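Chitin oligosaccahride binding protein NagB1 (Paenibacillus sp. FPU-7, PDB 7EHP) binds chitin oligosaccharides such as N,N'-diacetylchitobiose, probably as the extracellular solute-binding component of an ABC-type sugar importer. Local coordinates at residues E29-G34 / A300-K305; G121-K126 / H335-E340; E227-F232 / S244-A249. One frame throughout, in Å; residues are numbered along the deposited sequence.

Contact 1: residues E29-G34 / A300-K305; sequences EAAVPG and AVEFIK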
loop_
_atom_site.group_PDB
_atom_site.type_symbol
_atom_site.label_atom_id
_atom_site.label_comp_id
_atom_site.label_asym_id
_atom_site.label_seq_id
_atom_site.Cartn_x
_atom_site.Cartn_y
_atom_site.Cartn_z
ATOM N N GLU A 29 -15.800 13.730 19.988
ATOM C CA GLU A 29 -16.075 13.961 21.403
ATOM C C GLU A 29 -17.094 15.082 21.589
ATOM O O GLU A 29 -18.002 14.978 22.426
ATOM C CB GLU A 29 -14.764 14.249 22.138
ATOM C CG GLU A 29 -13.960 12.973 22.388
ATOM C CD GLU A 29 -12.529 13.226 22.839
ATOM O OE1 GLU A 29 -12.051 14.373 22.711
ATOM O OE2 GLU A 29 -11.891 12.270 23.343
ATOM N N ALA A 30 -16.983 16.146 20.797
ATOM C CA ALA A 30 -17.949 17.236 20.880
ATOM C C ALA A 30 -19.346 16.788 20.465
ATOM O O ALA A 30 -20.337 17.328 20.953
ATOM C CB ALA A 30 -17.483 18.396 20.007
ATOM N N ALA A 31 -19.443 15.815 19.565
ATOM C CA ALA A 31 -20.740 15.343 19.095
ATOM C C ALA A 31 -21.415 14.417 20.097
ATOM O O ALA A 31 -22.647 14.395 20.177
ATOM C CB ALA A 31 -20.573 14.625 17.750
ATOM N N VAL A 32 -20.637 13.660 20.862
ATOM C CA VAL A 32 -21.135 12.636 21.764
ATOM C C VAL A 32 -20.705 13.005 23.180
ATOM O O VAL A 32 -19.573 12.755 23.583
ATOM C CB VAL A 32 -20.618 11.240 21.368
ATOM C CG1 VAL A 32 -21.266 10.158 22.211
ATOM C CG2 VAL A 32 -20.853 10.983 19.875
ATOM N N PRO A 33 -21.582 13.621 23.963
ATOM C CA PRO A 33 -21.186 14.041 25.318
ATOM C C PRO A 33 -20.701 12.865 26.160
ATOM O O PRO A 33 -21.192 11.739 26.044
ATOM C CB PRO A 33 -22.472 14.648 25.896
ATOM C CG PRO A 33 -23.343 14.983 24.709
ATOM C CD PRO A 33 -22.865 14.193 23.521
ATOM N N GLY A 34 -19.713 13.129 27.013
ATOM C CA GLY A 34 -19.084 12.066 27.773
ATOM C C GLY A 34 -18.171 11.139 26.980
ATOM O O GLY A 34 -17.516 10.280 27.589
ATOM N N ALA A 300 -18.625 5.580 16.456
ATOM C CA ALA A 300 -18.223 5.050 15.161
ATOM C C ALA A 300 -18.960 5.760 14.031
ATOM O O ALA A 300 -18.370 6.055 12.986
ATOM C CB ALA A 300 -18.466 3.540 15.121
ATOM N N VAL A 301 -20.248 6.058 14.228
ATOM C CA VAL A 301 -21.012 6.787 13.214
ATOM C C VAL A 301 -20.436 8.184 13.018
ATOM O O VAL A 301 -20.285 8.665 11.884
ATOM C CB VAL A 301 -22.501 6.859 13.605
ATOM C CG1 VAL A 301 -23.219 7.870 12.714
ATOM C CG2 VAL A 301 -23.153 5.495 13.519
ATOM N N GLU A 302 -20.147 8.874 14.121
ATOM C CA GLU A 302 -19.508 10.186 14.029
ATOM C C GLU A 302 -18.164 10.092 13.319
ATOM O O GLU A 302 -17.834 10.935 12.474
ATOM C CB GLU A 302 -19.329 10.781 15.421
ATOM C CG GLU A 302 -20.582 11.369 16.031
ATOM C CD GLU A 302 -21.314 12.307 15.077
ATOM O OE1 GLU A 302 -20.678 13.258 14.562
ATOM O OE2 GLU A 302 -22.536 12.106 14.864
ATOM N N PHE A 303 -17.368 9.080 13.654
ATOM C CA PHE A 303 -16.086 8.924 12.972
ATOM C C PHE A 303 -16.293 8.796 11.468
ATOM O O PHE A 303 -15.626 9.469 10.670
ATOM C CB PHE A 303 -15.331 7.706 13.506
ATOM C CG PHE A 303 -14.055 7.423 12.752
ATOM C CD1 PHE A 303 -12.887 8.083 13.098
ATOM C CD2 PHE A 303 -14.045 6.540 11.656
ATOM C CE1 PHE A 303 -11.689 7.845 12.391
ATOM C CE2 PHE A 303 -12.862 6.309 10.930
ATOM C CZ PHE A 303 -11.685 6.967 11.316
ATOM N N ILE A 304 -17.234 7.945 11.067
ATOM C CA ILE A 304 -17.518 7.773 9.644
ATOM C C ILE A 304 -17.953 9.091 9.021
ATOM O O ILE A 304 -17.473 9.479 7.946
ATOM C CB ILE A 304 -18.574 6.674 9.456
ATOM C CG1 ILE A 304 -17.977 5.320 9.827
ATOM C CG2 ILE A 304 -19.084 6.670 8.024
ATOM C CD1 ILE A 304 -18.986 4.200 9.836
ATOM N N LYS A 305 -18.843 9.815 9.697
ATOM C CA LYS A 305 -19.365 11.052 9.130
ATOM C C LYS A 305 -18.262 12.083 8.937
ATOM O O LYS A 305 -18.265 12.829 7.952
ATOM C CB LYS A 305 -20.476 11.607 10.026
ATOM C CG LYS A 305 -21.241 12.735 9.374
ATOM C CD LYS A 305 -22.509 13.058 10.133
ATOM C CE LYS A 305 -23.006 14.442 9.739
ATOM N NZ LYS A 305 -24.097 14.932 10.616
#

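Contact 2: residues G121-K126 / H335-E340; sequences GVFYNK and HPVIRE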
loop_
_atom_site.group_PDB
_atom_site.type_symbol
_atom_site.label_atom_id
_atom_site.label_comp_id
_atom_site.label_asym_id
_atom_site.label_seq_id
_atom_site.Cartn_x
_atom_site.Cartn_y
_atom_site.Cartn_z
ATOM N N GLY A 121 4.228 2.855 -7.905
ATOM C CA GLY A 121 5.029 2.971 -9.107
ATOM C C GLY A 121 6.343 3.624 -8.757
ATOM O O GLY A 121 6.783 3.548 -7.607
ATOM N N VAL A 122 6.954 4.299 -9.720
ATOM C CA VAL A 122 8.315 4.791 -9.587
ATOM C C VAL A 122 8.258 6.294 -9.387
ATOM O O VAL A 122 7.848 7.034 -10.291
ATOM C CB VAL A 122 9.165 4.421 -10.808
ATOM C CG1 VAL A 122 10.614 4.831 -10.595
ATOM C CG2 VAL A 122 9.039 2.922 -11.089
ATOM N N PHE A 123 8.651 6.741 -8.194
ATOM C CA PHE A 123 9.008 8.134 -7.996
ATOM C C PHE A 123 10.358 8.405 -8.643
ATOM O O PHE A 123 11.261 7.560 -8.609
ATOM C CB PHE A 123 9.065 8.467 -6.504
ATOM C CG PHE A 123 7.708 8.447 -5.816
ATOM C CD1 PHE A 123 7.123 7.243 -5.454
ATOM C CD2 PHE A 123 7.036 9.626 -5.526
ATOM C CE1 PHE A 123 5.893 7.199 -4.833
ATOM C CE2 PHE A 123 5.793 9.593 -4.891
ATOM C CZ PHE A 123 5.237 8.368 -4.543
ATOM N N TYR A 124 10.530 9.593 -9.219
ATOM C CA TYR A 124 11.845 9.877 -9.776
ATOM C C TYR A 124 12.204 11.343 -9.588
ATOM O O TYR A 124 11.349 12.198 -9.334
ATOM C CB TYR A 124 11.926 9.461 -11.256
ATOM C CG TYR A 124 11.215 10.381 -12.227
ATOM C CD1 TYR A 124 9.806 10.447 -12.272
ATOM C CD2 TYR A 124 11.946 11.158 -13.125
ATOM C CE1 TYR A 124 9.166 11.282 -13.168
ATOM C CE2 TYR A 124 11.315 11.993 -14.026
ATOM C CZ TYR A 124 9.934 12.053 -14.046
ATOM O OH TYR A 124 9.332 12.883 -14.957
ATOM N N ASN A 125 13.500 11.617 -9.690
ATOM C CA ASN A 125 14.034 12.960 -9.530
ATOM C C ASN A 125 14.268 13.545 -10.925
ATOM O O ASN A 125 15.180 13.120 -11.643
ATOM C CB ASN A 125 15.313 12.920 -8.696
ATOM C CG ASN A 125 15.903 14.294 -8.458
ATOM O OD1 ASN A 125 15.768 15.187 -9.290
ATOM N ND2 ASN A 125 16.562 14.473 -7.304
ATOM N N LYS A 126 13.445 14.532 -11.290
ATOM C CA LYS A 126 13.534 15.158 -12.609
ATOM C C LYS A 126 14.882 15.832 -12.826
ATOM O O LYS A 126 15.365 15.901 -13.966
ATOM C CB LYS A 126 12.404 16.182 -12.772
ATOM C CG LYS A 126 10.996 15.610 -12.991
ATOM C CD LYS A 126 9.946 16.679 -12.655
ATOM C CE LYS A 126 8.695 16.551 -13.496
ATOM N NZ LYS A 126 8.185 15.169 -13.519
ATOM N N HIS A 335 0.150 19.406 -6.333
ATOM C CA HIS A 335 1.519 19.209 -6.777
ATOM C C HIS A 335 1.580 18.436 -8.101
ATOM O O HIS A 335 0.723 17.584 -8.377
ATOM C CB HIS A 335 2.274 18.475 -5.670
ATOM C CG HIS A 335 3.742 18.359 -5.907
ATOM N ND1 HIS A 335 4.671 18.985 -5.106
ATOM C CD2 HIS A 335 4.448 17.639 -6.812
ATOM C CE1 HIS A 335 5.885 18.706 -5.550
ATOM N NE2 HIS A 335 5.777 17.882 -6.577
ATOM N N PRO A 336 2.568 18.743 -8.957
ATOM C CA PRO A 336 2.760 17.953 -10.186
ATOM C C PRO A 336 2.808 16.450 -9.969
ATOM O O PRO A 336 2.191 15.706 -10.742
ATOM C CB PRO A 336 4.100 18.487 -10.710
ATOM C CG PRO A 336 4.098 19.902 -10.268
ATOM C CD PRO A 336 3.542 19.851 -8.881
ATOM N N VAL A 337 3.536 15.979 -8.949
ATOM C CA VAL A 337 3.636 14.541 -8.707
ATOM C C VAL A 337 2.254 13.951 -8.523
ATOM O O VAL A 337 2.019 12.784 -8.856
ATOM C CB VAL A 337 4.530 14.232 -7.489
ATOM C CG1 VAL A 337 3.782 14.502 -6.185
ATOM C CG2 VAL A 337 5.003 12.786 -7.538
ATOM N N ILE A 338 1.311 14.753 -8.023
ATOM C CA ILE A 338 -0.047 14.269 -7.826
ATOM C C ILE A 338 -0.783 14.172 -9.154
ATOM O O ILE A 338 -1.503 13.196 -9.389
ATOM C CB ILE A 338 -0.802 15.159 -6.822
ATOM C CG1 ILE A 338 -0.067 15.223 -5.477
ATOM C CG2 ILE A 338 -2.223 14.634 -6.621
ATOM C CD1 ILE A 338 0.176 13.886 -4.817
ATOM N N ARG A 339 -0.638 15.175 -10.038
ATOM C CA ARG A 339 -1.202 15.029 -11.380
ATOM C C ARG A 339 -0.628 13.785 -12.035
ATOM O O ARG A 339 -1.359 12.973 -12.622
ATOM C CB ARG A 339 -0.892 16.221 -12.301
ATOM C CG ARG A 339 -1.726 17.522 -12.287
ATOM C CD ARG A 339 -3.100 17.283 -12.963
ATOM N NE ARG A 339 -3.707 18.448 -13.627
ATOM C CZ ARG A 339 -4.451 19.369 -13.026
ATOM N NH1 ARG A 339 -4.976 20.385 -13.720
ATOM N NH2 ARG A 339 -4.561 19.352 -11.707
ATOM N N GLU A 340 0.697 13.635 -11.949
ATOM C CA GLU A 340 1.382 12.527 -12.600
ATOM C C GLU A 340 0.900 11.185 -12.062
ATOM O O GLU A 340 0.823 10.213 -12.815
ATOM C CB GLU A 340 2.895 12.694 -12.435
ATOM C CG GLU A 340 3.457 13.835 -13.273
ATOM C CD GLU A 340 4.958 14.027 -13.120
ATOM O OE1 GLU A 340 5.653 13.083 -12.690
ATOM O OE2 GLU A 340 5.450 15.129 -13.439
HETATM O O HOH W 1 6.974 12.519 -15.570
#

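Contact 3: residues E227-F232 / S244-A249; sequences EQQYAF and SWASAA. With NAG (2-acetamido-2-deoxy-beta-D-glucopyranose), chain C; NAG (2-acetamido-2-deoxy-beta-D-glucopyranose), chain B.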
loop_
_atom_site.group_PDB
_atom_site.type_symbol
_atom_site.label_atom_id
_atom_site.label_comp_id
_atom_site.label_asym_id
_atom_site.label_seq_id
_atom_site.Cartn_x
_atom_site.Cartn_y
_atom_site.Cartn_z
ATOM N N GLU A 227 13.895 4.651 5.413
ATOM C CA GLU A 227 15.224 4.997 4.917
ATOM C C GLU A 227 15.267 5.085 3.393
ATOM O O GLU A 227 16.030 5.888 2.841
ATOM C CB GLU A 227 16.241 3.978 5.447
ATOM C CG GLU A 227 16.379 4.108 6.964
ATOM C CD GLU A 227 17.524 3.317 7.558
ATOM O OE1 GLU A 227 18.693 3.685 7.320
ATOM O OE2 GLU A 227 17.243 2.347 8.297
ATOM N N GLN A 228 14.450 4.298 2.689
ATOM C CA GLN A 228 14.394 4.477 1.240
ATOM C C GLN A 228 13.805 5.833 0.876
ATOM O O GLN A 228 14.232 6.461 -0.103
ATOM C CB GLN A 228 13.625 3.326 0.597
ATOM C CG GLN A 228 12.110 3.408 0.595
ATOM C CD GLN A 228 11.516 2.428 -0.410
ATOM O OE1 GLN A 228 12.078 1.353 -0.640
ATOM N NE2 GLN A 228 10.378 2.789 -1.009
ATOM N N GLN A 229 12.880 6.332 1.693
ATOM C CA GLN A 229 12.308 7.643 1.441
ATOM C C GLN A 229 13.299 8.744 1.791
ATOM O O GLN A 229 13.362 9.769 1.102
ATOM C CB GLN A 229 11.001 7.787 2.226
ATOM C CG GLN A 229 9.934 6.799 1.718
ATOM C CD GLN A 229 8.663 6.773 2.546
ATOM O OE1 GLN A 229 8.563 7.418 3.591
ATOM N NE2 GLN A 229 7.669 6.038 2.068
ATOM N N TYR A 230 14.101 8.546 2.841
ATOM C CA TYR A 230 15.181 9.492 3.092
ATOM C C TYR A 230 16.097 9.585 1.875
ATOM O O TYR A 230 16.369 10.683 1.372
ATOM C CB TYR A 230 15.994 9.080 4.318
ATOM C CG TYR A 230 15.262 8.908 5.632
ATOM C CD1 TYR A 230 14.063 9.570 5.912
ATOM C CD2 TYR A 230 15.809 8.093 6.621
ATOM C CE1 TYR A 230 13.422 9.394 7.171
ATOM C CE2 TYR A 230 15.183 7.906 7.850
ATOM C CZ TYR A 230 14.004 8.549 8.126
ATOM O OH TYR A 230 13.445 8.326 9.361
ATOM N N ALA A 231 16.574 8.431 1.382
ATOM C CA ALA A 231 17.556 8.433 0.299
ATOM C C ALA A 231 17.020 9.160 -0.916
ATOM O O ALA A 231 17.712 9.994 -1.509
ATOM C CB ALA A 231 17.958 7.002 -0.075
ATOM N N PHE A 232 15.765 8.875 -1.287
ATOM C CA PHE A 232 15.178 9.543 -2.440
ATOM C C PHE A 232 15.000 11.040 -2.194
ATOM O O PHE A 232 15.365 11.869 -3.038
ATOM C CB PHE A 232 13.842 8.897 -2.794
ATOM C CG PHE A 232 13.192 9.509 -3.990
ATOM C CD1 PHE A 232 13.779 9.382 -5.251
ATOM C CD2 PHE A 232 12.014 10.236 -3.860
ATOM C CE1 PHE A 232 13.197 9.953 -6.367
ATOM C CE2 PHE A 232 11.421 10.822 -4.961
ATOM C CZ PHE A 232 12.014 10.674 -6.231
ATOM N N SER A 244 1.670 5.684 -3.437
ATOM C CA SER A 244 1.309 7.100 -3.442
ATOM C C SER A 244 1.266 7.699 -2.032
ATOM O O SER A 244 1.487 8.909 -1.867
ATOM C CB SER A 244 -0.049 7.286 -4.123
ATOM O OG SER A 244 -0.980 6.398 -3.548
ATOM N N TRP A 245 0.993 6.877 -1.011
ATOM C CA TRP A 245 0.960 7.374 0.366
ATOM C C TRP A 245 2.312 7.932 0.805
ATOM O O TRP A 245 2.377 8.651 1.809
ATOM C CB TRP A 245 0.535 6.257 1.333
ATOM C CG TRP A 245 1.506 5.111 1.308
ATOM C CD1 TRP A 245 2.724 5.035 1.945
ATOM C CD2 TRP A 245 1.370 3.900 0.558
ATOM N NE1 TRP A 245 3.342 3.838 1.638
ATOM C CE2 TRP A 245 2.528 3.125 0.792
ATOM C CE3 TRP A 245 0.386 3.399 -0.299
ATOM C CZ2 TRP A 245 2.713 1.873 0.211
ATOM C CZ3 TRP A 245 0.572 2.158 -0.874
ATOM C CH2 TRP A 245 1.725 1.404 -0.617
ATOM N N ALA A 246 3.382 7.628 0.066
ATOM C CA ALA A 246 4.732 8.033 0.442
ATOM C C ALA A 246 4.953 9.521 0.288
ATOM O O ALA A 246 5.866 10.067 0.915
ATOM C CB ALA A 246 5.773 7.286 -0.406
ATOM N N SER A 247 4.167 10.184 -0.554
ATOM C CA SER A 247 4.306 11.623 -0.696
ATOM C C SER A 247 4.047 12.355 0.620
ATOM O O SER A 247 4.519 13.483 0.787
ATOM C CB SER A 247 3.363 12.122 -1.786
ATOM O OG SER A 247 2.021 12.007 -1.344
ATOM N N ALA A 248 3.330 11.734 1.569
ATOM C CA ALA A 248 3.168 12.329 2.888
ATOM C C ALA A 248 4.503 12.550 3.588
ATOM O O ALA A 248 4.549 13.292 4.585
ATOM C CB ALA A 248 2.257 11.453 3.756
ATOM N N ALA A 249 5.584 11.942 3.079
ATOM C CA ALA A 249 6.910 12.027 3.678
ATOM C C ALA A 249 7.966 12.574 2.722
ATOM O O ALA A 249 9.164 12.440 2.998
ATOM C CB ALA A 249 7.341 10.651 4.193
HETATM C C1 NAG C . -0.561 3.790 4.828
HETATM C C2 NAG C . -1.405 3.334 3.640
HETATM C C3 NAG C . -1.205 1.837 3.398
HETATM C C4 NAG C . 0.278 1.454 3.386
HETATM C C5 NAG C . 1.034 2.125 4.542
HETATM C C6 NAG C . 2.533 1.916 4.541
HETATM C C7 NAG C . -3.379 4.807 3.546
HETATM C C8 NAG C . -4.856 4.905 3.788
HETATM N N2 NAG C . -2.817 3.629 3.841
HETATM O O1 NAG C . -0.781 5.138 5.068
HETATM O O3 NAG C . -1.852 1.479 2.179
HETATM O O4 NAG C . 0.353 0.057 3.651
HETATM O O5 NAG C . 0.800 3.539 4.557
HETATM O O6 NAG C . 3.083 2.301 5.799
HETATM O O7 NAG C . -2.725 5.756 3.116
HETATM C C1 NAG B . 0.597 -0.757 2.508
HETATM C C2 NAG B . 0.721 -2.189 3.016
HETATM C C3 NAG B . 0.959 -3.140 1.853
HETATM C C4 NAG B . -0.146 -2.979 0.821
HETATM C C5 NAG B . -0.257 -1.518 0.389
HETATM C C6 NAG B . -1.400 -1.260 -0.567
HETATM C C7 NAG B . 1.522 -2.804 5.257
HETATM C C8 NAG B . 2.700 -2.892 6.161
HETATM N N2 NAG B . 1.761 -2.324 4.027
HETATM O O3 NAG B . 0.973 -4.474 2.337
HETATM O O4 NAG B . 0.125 -3.773 -0.327
HETATM O O5 NAG B . -0.462 -0.675 1.530
HETATM O O6 NAG B . -2.638 -1.747 -0.063
HETATM O O7 NAG B . 0.396 -3.163 5.615
#

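Contact 1: residues E29-G34 / A300-K305
Glu302, on helix 294-307, lies against Ala31 and Val32 at the point where helix 15-31 gives way to a loop, an example of a charged residue whose methylenes and carboxylate rest on small apolar groups. No hydrogen bond or salt bridge spans the two segments, and the buried surface is small, 94 Å² over both sides.

The aliphatic contacts gather on CG of Glu302. This atom is 3.7 Å from the CB methyl of Ala31 and 3.9 Å from CG2 of Val32, the Val32 and Glu302 side chains crossing obliquely. Val32 offers CG2 because this is the branch anti to its carbonyl carbon.

The carboxylate makes the remaining contacts. A bend at chi2 (-49°) folds the end of Glu302 back over the alanine, bringing OE1 to 3.5 Å from Ala31 CB, a polar atom resting on a methyl group. Replacing Glu302 with an alanine would probably open a gap beside Ala31 and deprive CG2 of Val32 of the methylene it rests on.

Within the fold the contact forms the outer edge of a broader helix-helix interface. Glu302 also touches Met28, and Phe303 packs on Ile24 and Met28 of helix 15-31 while meeting Tyr286 of strand 277-288 edge-to-face. Val301 and Ile304 turn instead to Ile88 of helix 86-92, which places helix 294-307 between two helices and a sheet strand.

Contact 2: residues G121-K126 / H335-E340
Lys126 and Glu340 reach toward each other from opposite directions, the lysine from the first turn of helix 126-132 and the glutamate from helix 336-344. Followed outward, the lysine shows how a flexible chain can deliver one charge to two oxygens. CB leads toward the second segment, with CG anti to the carbonyl carbon, and CG and CD carry the chain across. CE is the first atom to make contact, 3.5 Å from OE2 of Glu340. A turn at chi4 (49°) then brings NZ between its partners: it donates to OE2 of Glu340 at 2.7 Å, a salt bridge received on the syn lone pair, and to OH of Tyr124 at 2.9 Å.

The tyrosine is thus tied to the same centre. The Tyr124 and Glu340 side chains cross at about a right angle, although ring and carboxylate planes are only 30° apart, and CE1 of Tyr124 is 4.0 Å from OE1 of Glu340. A water beside the tyrosine hydroxyl gives a weak hydrogen bond to that same OE1.

Beside this polar group lies an apolar one, where Phe123 CE2 approaches Val337 CG2 at 4.2 Å. Strand 262-265 completes both: Phe264 meets the Phe123 ring edge-to-face and touches Val337, and its backbone N donates to OE1 of Glu340. Helix 336-344 therefore packs over the end of strand 109-125 and its sheet partner, just where the chain turns into helix 126-132, capped by the side chain of Asn125.

With an ammonium group on one oxygen and a backbone N-H on the other, the carboxylate is held against rotation, and these donors probably favour its ionised form.

Contact 3: residues E227-F232 / S244-A249
Gln229, on helix 225-233, extends its side chain to the short 3-10 segment of residues 244-248, laying its amide along Ala246 and Ala249. The example shows how a turn at the end of a strand can serve a helix and a ligand with successive residues. Ser244 begins it, its OG hydrogen-bonded to the backbone N of Val119, and its carbonyl O accepts from Ser247 N, the three-residue spacing that defines this kind of helix.

Trp245 follows and serves the sugar. With CG between the backbone N and the carbonyl carbon (chi1 61°), the indole presents one face to the disaccharide. C4 of the chain C NAG sits 3.8 Å above the plane, over its centre, with its C-H directed at the ring in a CH-pi stack; at the far end of the ring, CH2 of Trp245 is 3.7 Å from C5 of the chain B NAG. Sugar over indole is a familiar arrangement in carbohydrate-binding sites, and here it lines the pocket of a bacterial solute-binding protein of the periplasmic-binding-protein clan. Tyr225 OH, hydrogen-bonded to Trp245 NE1, probably helps fix the rotation of the ring.

Ala246 points its CB toward the helix, 3.4 Å from NE2 of Gln229. The amide gets its hydrogen bonds elsewhere: NE2 donates to Asp242, and OE1 accepts from Arg11, so both ends of the group are fixed as it rests on the alanines. At Ser247 CB points away from the helix, and OG is hydrogen-bonded to Ser320 O. One residue past Ala248, Ala249 faces the helix again, its CB 3.5 Å from OE1 of Gln229, while its N reaches back to O of Ala246 at 2.9 Å.

From the N terminus, residues 29-34 come first, and residues 300-305 later close the long loop of contact 1, which joins helix 15-31 to helix 294-307. Residues 121-126 open contact 2 within that loop, but their partners at 335-340 come after it has closed, so the two loops cross, tying the end of strand 109-125 and the start of helix 126-132 to helix 336-344. Contact 3 is a short closure lying inside both, in which helix 225-233 meets the turn that follows strand 237-243. In space, contacts 2 and 3 adjoin: the ring of Phe232 packs against Phe123 and the backbone of Tyr124. Contact 1 stands apart, its nearest atoms about 16 Å from contact 3.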